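Local coordinates for protein probable ubiquitin-conjugating enzyme E2 7 (Caenorhabditis elegans, PDB 1PZV) that probably accepts ubiquitin from an E1 enzyme as a cysteine thioester and passes it on for covalent attachment to other proteins, at residues Lys83-Pro95 with Glu107-Ser121. Sequence-based numbering, arbitrary orientation.
Sequences KEGNVCISILHDP and ERWLPVHTVETILLS
Ile91 packs against His113, Trp109 and Ser121 from the 3-10 turn 90-92, just after Cys88, the predicted thioester residue, in the UBC fold of E2 enzymes. The turn packs on the incoming loop and the first turns of helix 115-127. From CB, which sits near Glu107 O, the Ile91 side chain forks. Ile91 CG2 lies 4.0 Å from Ser121 CB. CG1 stands anti to the backbone N (chi1 -166°) and heads for His113, 3.9 Å from its CD2. Ile91 CG1 also lies 4.2 Å from Trp109 CE3. At the tip, Ile91 CD1 lies over one face of the His113 imidazole in a CH-pi contact, 4.1 Å from the ring centroid and 21° off the normal. Thr117 CG2 shares this face, and Leu110 CB lies against the opposite one, toward the rim. Close by, Thr114 and Thr117 form a capping box at the start of the helix. Beside Ile91, Leu92 CD2 meets Ile118 CD1, the two side chains crossing at about a right angle. Trp109 NE1 is hydrogen-bonded to Pro64 O, which helps fix the indole; Ile91 O lies in plane at its edge. Arg108 packs its CG against His93 CB, and His93 ND1 lies over one guanidinium face. The one hydrogen bond between the segments runs from Trp109 N to His93 O, 3.2 Å long, the donor tilted 34° from the carbonyl plane.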
loop_
_atom_site.group_PDB
_atom_site.type_symbol
_atom_site.label_atom_id
_atom_site.label_comp_id
_atom_site.label_asym_id
_atom_site.label_seq_id
_atom_site.Cartn_x
_atom_site.Cartn_y
_atom_site.Cartn_z
ATOM N N LYS A 83 -0.048 -3.564 12.879
ATOM C CA LYS A 83 -0.147 -2.448 13.813
ATOM C C LYS A 83 0.986 -1.438 13.639
ATOM O O LYS A 83 1.015 -0.399 14.297
ATOM C CB LYS A 83 -0.155 -2.995 15.249
ATOM C CG LYS A 83 0.318 -4.465 15.370
ATOM C CD LYS A 83 1.754 -4.663 14.857
ATOM C CE LYS A 83 2.203 -6.119 14.958
ATOM N NZ LYS A 83 3.626 -6.309 14.529
ATOM N N GLU A 84 1.922 -1.748 12.752
ATOM C CA GLU A 84 3.040 -0.847 12.503
ATOM C C GLU A 84 2.929 -0.217 11.114
ATOM O O GLU A 84 3.867 0.411 10.633
ATOM C CB GLU A 84 4.364 -1.601 12.647
ATOM C CG GLU A 84 4.497 -2.305 13.993
ATOM C CD GLU A 84 5.848 -2.980 14.188
ATOM O OE1 GLU A 84 6.851 -2.265 14.438
ATOM O OE2 GLU A 84 5.900 -4.229 14.087
ATOM N N GLY A 85 1.768 -0.388 10.486
ATOM C CA GLY A 85 1.541 0.179 9.170
ATOM C C GLY A 85 2.123 -0.625 8.019
ATOM O O GLY A 85 1.840 -0.345 6.852
ATOM N N ASN A 86 2.942 -1.620 8.345
ATOM C CA ASN A 86 3.555 -2.463 7.332
ATOM C C ASN A 86 2.483 -3.203 6.562
ATOM O O ASN A 86 1.618 -3.854 7.156
ATOM C CB ASN A 86 4.496 -3.467 7.984
ATOM C CG ASN A 86 5.702 -2.810 8.595
ATOM O OD1 ASN A 86 6.401 -3.406 9.419
ATOM N ND2 ASN A 86 5.965 -1.572 8.191
ATOM N N VAL A 87 2.534 -3.090 5.240
ATOM C CA VAL A 87 1.564 -3.771 4.411
ATOM C C VAL A 87 2.102 -5.157 4.148
ATOM O O VAL A 87 3.266 -5.317 3.788
ATOM C CB VAL A 87 1.363 -3.076 3.071
ATOM C CG1 VAL A 87 0.249 -3.771 2.305
ATOM C CG2 VAL A 87 1.042 -1.616 3.289
ATOM N N CYS A 88 1.257 -6.160 4.335
ATOM C CA CYS A 88 1.673 -7.530 4.120
ATOM C C CYS A 88 0.786 -8.235 3.120
ATOM O O CYS A 88 -0.286 -8.724 3.465
ATOM C CB CYS A 88 1.664 -8.283 5.447
ATOM S SG CYS A 88 2.732 -7.517 6.712
ATOM N N ILE A 89 1.248 -8.279 1.873
ATOM C CA ILE A 89 0.515 -8.940 0.792
ATOM C C ILE A 89 1.460 -9.839 -0.020
ATOM O O ILE A 89 2.666 -9.604 -0.049
ATOM C CB ILE A 89 -0.164 -7.898 -0.113
ATOM C CG1 ILE A 89 0.889 -6.918 -0.660
ATOM C CG2 ILE A 89 -1.262 -7.185 0.679
ATOM C CD1 ILE A 89 0.334 -5.834 -1.547
ATOM N N SER A 90 0.903 -10.865 -0.663
ATOM C CA SER A 90 1.688 -11.843 -1.431
ATOM C C SER A 90 2.734 -11.282 -2.389
ATOM O O SER A 90 3.909 -11.669 -2.344
ATOM C CB SER A 90 0.761 -12.758 -2.235
ATOM O OG SER A 90 -0.194 -13.390 -1.404
ATOM N N ILE A 91 2.292 -10.379 -3.258
ATOM C CA ILE A 91 3.162 -9.795 -4.259
ATOM C C ILE A 91 4.384 -9.065 -3.706
ATOM O O ILE A 91 5.237 -8.627 -4.466
ATOM C CB ILE A 91 2.360 -8.860 -5.178
ATOM C CG1 ILE A 91 3.178 -8.534 -6.423
ATOM C CG2 ILE A 91 1.972 -7.595 -4.429
ATOM C CD1 ILE A 91 2.427 -7.727 -7.434
ATOM N N LEU A 92 4.473 -8.918 -2.392
ATOM C CA LEU A 92 5.639 -8.263 -1.813
ATOM C C LEU A 92 6.530 -9.355 -1.273
ATOM O O LEU A 92 7.695 -9.126 -0.933
ATOM C CB LEU A 92 5.246 -7.298 -0.700
ATOM C CG LEU A 92 4.527 -6.024 -1.153
ATOM C CD1 LEU A 92 4.326 -5.094 0.041
ATOM C CD2 LEU A 92 5.345 -5.317 -2.231
ATOM N N HIS A 93 5.970 -10.558 -1.201
ATOM C CA HIS A 93 6.711 -11.720 -0.716
ATOM C C HIS A 93 7.769 -12.101 -1.727
ATOM O O HIS A 93 7.688 -11.726 -2.885
ATOM C CB HIS A 93 5.782 -12.911 -0.432
ATOM C CG HIS A 93 4.694 -12.559 0.578
ATOM N ND1 HIS A 93 3.654 -13.392 0.877
ATOM C CD2 HIS A 93 4.522 -11.432 1.324
ATOM C CE1 HIS A 93 2.857 -12.801 1.770
ATOM N NE2 HIS A 93 3.367 -11.622 2.045
ATOM N N ASP A 94 8.750 -12.878 -1.309
ATOM C CA ASP A 94 9.845 -13.111 -2.214
ATOM C C ASP A 94 10.768 -14.237 -1.810
ATOM O O ASP A 94 11.433 -14.130 -0.796
ATOM C CB ASP A 94 10.715 -11.858 -2.215
ATOM C CG ASP A 94 11.369 -11.570 -0.866
ATOM O OD1 ASP A 94 12.526 -11.984 -0.647
ATOM O OD2 ASP A 94 10.718 -10.932 -0.011
ATOM N N PRO A 95 10.829 -15.329 -2.546
ATOM C CA PRO A 95 11.820 -16.307 -2.055
ATOM C C PRO A 95 13.202 -15.683 -1.884
ATOM O O PRO A 95 14.007 -15.664 -2.812
ATOM C CB PRO A 95 11.781 -17.403 -3.105
ATOM C CG PRO A 95 10.319 -17.569 -3.212
ATOM C CD PRO A 95 9.717 -16.300 -2.649
ATOM N N GLU A 107 1.460 -15.054 -7.923
ATOM C CA GLU A 107 0.980 -14.520 -6.645
ATOM C C GLU A 107 2.079 -13.725 -5.930
ATOM O O GLU A 107 1.865 -12.584 -5.509
ATOM C CB GLU A 107 0.516 -15.673 -5.732
ATOM C CG GLU A 107 -0.772 -16.391 -6.159
ATOM C CD GLU A 107 -2.024 -15.552 -5.929
ATOM O OE1 GLU A 107 -3.142 -16.054 -6.173
ATOM O OE2 GLU A 107 -1.890 -14.384 -5.505
ATOM N N ARG A 108 3.243 -14.356 -5.783
ATOM C CA ARG A 108 4.401 -13.748 -5.131
ATOM C C ARG A 108 5.027 -12.694 -6.041
ATOM O O ARG A 108 4.494 -12.383 -7.103
ATOM C CB ARG A 108 5.455 -14.819 -4.802
ATOM C CG ARG A 108 5.286 -15.532 -3.460
ATOM C CD ARG A 108 3.935 -16.242 -3.328
ATOM N NE ARG A 108 3.708 -16.691 -1.951
ATOM C CZ ARG A 108 2.517 -16.972 -1.427
ATOM N NH1 ARG A 108 2.436 -17.368 -0.163
ATOM N NH2 ARG A 108 1.409 -16.858 -2.155
ATOM N N TRP A 109 6.167 -12.158 -5.625
ATOM C CA TRP A 109 6.848 -11.149 -6.415
ATOM C C TRP A 109 7.693 -11.685 -7.573
ATOM O O TRP A 109 8.550 -12.550 -7.390
ATOM C CB TRP A 109 7.733 -10.297 -5.521
ATOM C CG TRP A 109 8.633 -9.379 -6.300
ATOM C CD1 TRP A 109 9.918 -9.633 -6.706
ATOM C CD2 TRP A 109 8.310 -8.071 -6.788
ATOM N NE1 TRP A 109 10.410 -8.567 -7.418
ATOM C CE2 TRP A 109 9.446 -7.596 -7.492
ATOM C CE3 TRP A 109 7.168 -7.261 -6.712
ATOM C CZ2 TRP A 109 9.477 -6.334 -8.106
ATOM C CZ3 TRP A 109 7.200 -6.006 -7.324
ATOM C CH2 TRP A 109 8.347 -5.560 -8.018
ATOM N N LEU A 110 7.456 -11.142 -8.763
ATOM C CA LEU A 110 8.195 -11.531 -9.954
ATOM C C LEU A 110 9.101 -10.383 -10.386
ATOM O O LEU A 110 8.828 -9.220 -10.072
ATOM C CB LEU A 110 7.222 -11.891 -11.067
ATOM C CG LEU A 110 6.515 -13.227 -10.854
ATOM C CD1 LEU A 110 5.423 -13.405 -11.901
ATOM C CD2 LEU A 110 7.543 -14.353 -10.921
ATOM N N PRO A 111 10.198 -10.688 -11.104
ATOM C CA PRO A 111 11.120 -9.636 -11.550
ATOM C C PRO A 111 10.538 -8.770 -12.662
ATOM O O PRO A 111 11.045 -7.680 -12.924
ATOM C CB PRO A 111 12.354 -10.417 -12.007
ATOM C CG PRO A 111 12.250 -11.719 -11.259
ATOM C CD PRO A 111 10.776 -12.014 -11.363
ATOM N N VAL A 112 9.485 -9.269 -13.314
ATOM C CA VAL A 112 8.814 -8.532 -14.387
ATOM C C VAL A 112 7.761 -7.582 -13.811
ATOM O O VAL A 112 7.107 -6.847 -14.558
ATOM C CB VAL A 112 8.105 -9.481 -15.416
ATOM C CG1 VAL A 112 9.131 -10.361 -16.118
ATOM C CG2 VAL A 112 7.045 -10.332 -14.723
ATOM N N HIS A 113 7.592 -7.596 -12.487
ATOM C CA HIS A 113 6.608 -6.715 -11.850
ATOM C C HIS A 113 7.117 -5.276 -11.703
ATOM O O HIS A 113 8.325 -5.028 -11.650
ATOM C CB HIS A 113 6.186 -7.251 -10.469
ATOM C CG HIS A 113 5.278 -8.444 -10.525
ATOM N ND1 HIS A 113 4.378 -8.647 -11.550
ATOM C CD2 HIS A 113 5.096 -9.469 -9.657
ATOM C CE1 HIS A 113 3.681 -9.745 -11.311
ATOM N NE2 HIS A 113 4.098 -10.263 -10.169
ATOM N N THR A 114 6.181 -4.333 -11.636
ATOM C CA THR A 114 6.521 -2.920 -11.499
ATOM C C THR A 114 5.788 -2.264 -10.324
ATOM O O THR A 114 4.897 -2.866 -9.700
ATOM C CB THR A 114 6.164 -2.131 -12.775
ATOM O OG1 THR A 114 4.741 -2.080 -12.922
ATOM C CG2 THR A 114 6.772 -2.792 -13.994
ATOM N N VAL A 115 6.186 -1.027 -10.029
ATOM C CA VAL A 115 5.577 -0.273 -8.949
ATOM C C VAL A 115 4.088 -0.263 -9.247
ATOM O O VAL A 115 3.250 -0.354 -8.342
ATOM C CB VAL A 115 6.122 1.172 -8.911
ATOM C CG1 VAL A 115 5.430 1.967 -7.823
ATOM C CG2 VAL A 115 7.625 1.150 -8.671
ATOM N N GLU A 116 3.782 -0.167 -10.536
ATOM C CA GLU A 116 2.412 -0.157 -10.999
ATOM C C GLU A 116 1.688 -1.410 -10.524
ATOM O O GLU A 116 0.572 -1.330 -10.023
ATOM C CB GLU A 116 2.371 -0.086 -12.525
ATOM C CG GLU A 116 0.957 -0.163 -13.105
ATOM C CD GLU A 116 0.931 -0.163 -14.626
ATOM O OE1 GLU A 116 -0.186 -0.235 -15.189
ATOM O OE2 GLU A 116 2.018 -0.091 -15.257
ATOM N N THR A 117 2.331 -2.562 -10.684
ATOM C CA THR A 117 1.756 -3.835 -10.262
ATOM C C THR A 117 1.444 -3.799 -8.760
ATOM O O THR A 117 0.351 -4.168 -8.322
ATOM C CB THR A 117 2.736 -5.014 -10.546
ATOM O OG1 THR A 117 3.105 -5.018 -11.933
ATOM C CG2 THR A 117 2.075 -6.355 -10.209
ATOM N N ILE A 118 2.417 -3.354 -7.979
ATOM C CA ILE A 118 2.258 -3.237 -6.542
ATOM C C ILE A 118 1.071 -2.335 -6.245
ATOM O O ILE A 118 0.133 -2.744 -5.552
ATOM C CB ILE A 118 3.516 -2.613 -5.886
ATOM C CG1 ILE A 118 4.689 -3.575 -6.014
ATOM C CG2 ILE A 118 3.262 -2.301 -4.417
ATOM C CD1 ILE A 118 6.010 -2.974 -5.625
ATOM N N LEU A 119 1.105 -1.111 -6.768
ATOM C CA LEU A 119 0.024 -0.178 -6.504
ATOM C C LEU A 119 -1.345 -0.747 -6.874
ATOM O O LEU A 119 -2.341 -0.518 -6.170
ATOM C CB LEU A 119 0.274 1.152 -7.216
ATOM C CG LEU A 119 1.487 1.939 -6.698
ATOM C CD1 LEU A 119 1.480 3.342 -7.296
ATOM C CD2 LEU A 119 1.447 2.016 -5.191
ATOM N N LEU A 120 -1.395 -1.504 -7.960
ATOM C CA LEU A 120 -2.651 -2.097 -8.380
ATOM C C LEU A 120 -3.102 -3.142 -7.380
ATOM O O LEU A 120 -4.266 -3.158 -6.975
ATOM C CB LEU A 120 -2.517 -2.736 -9.767
ATOM C CG LEU A 120 -2.515 -1.747 -10.936
ATOM C CD1 LEU A 120 -2.234 -2.459 -12.241
ATOM C CD2 LEU A 120 -3.864 -1.039 -10.975
ATOM N N SER A 121 -2.194 -4.024 -6.973
ATOM C CA SER A 121 -2.585 -5.051 -6.015
ATOM C C SER A 121 -2.970 -4.399 -4.678
ATOM O O SER A 121 -3.637 -5.018 -3.847
ATOM C CB SER A 121 -1.469 -6.096 -5.833
ATOM O OG SER A 121 -0.406 -5.601 -5.050
#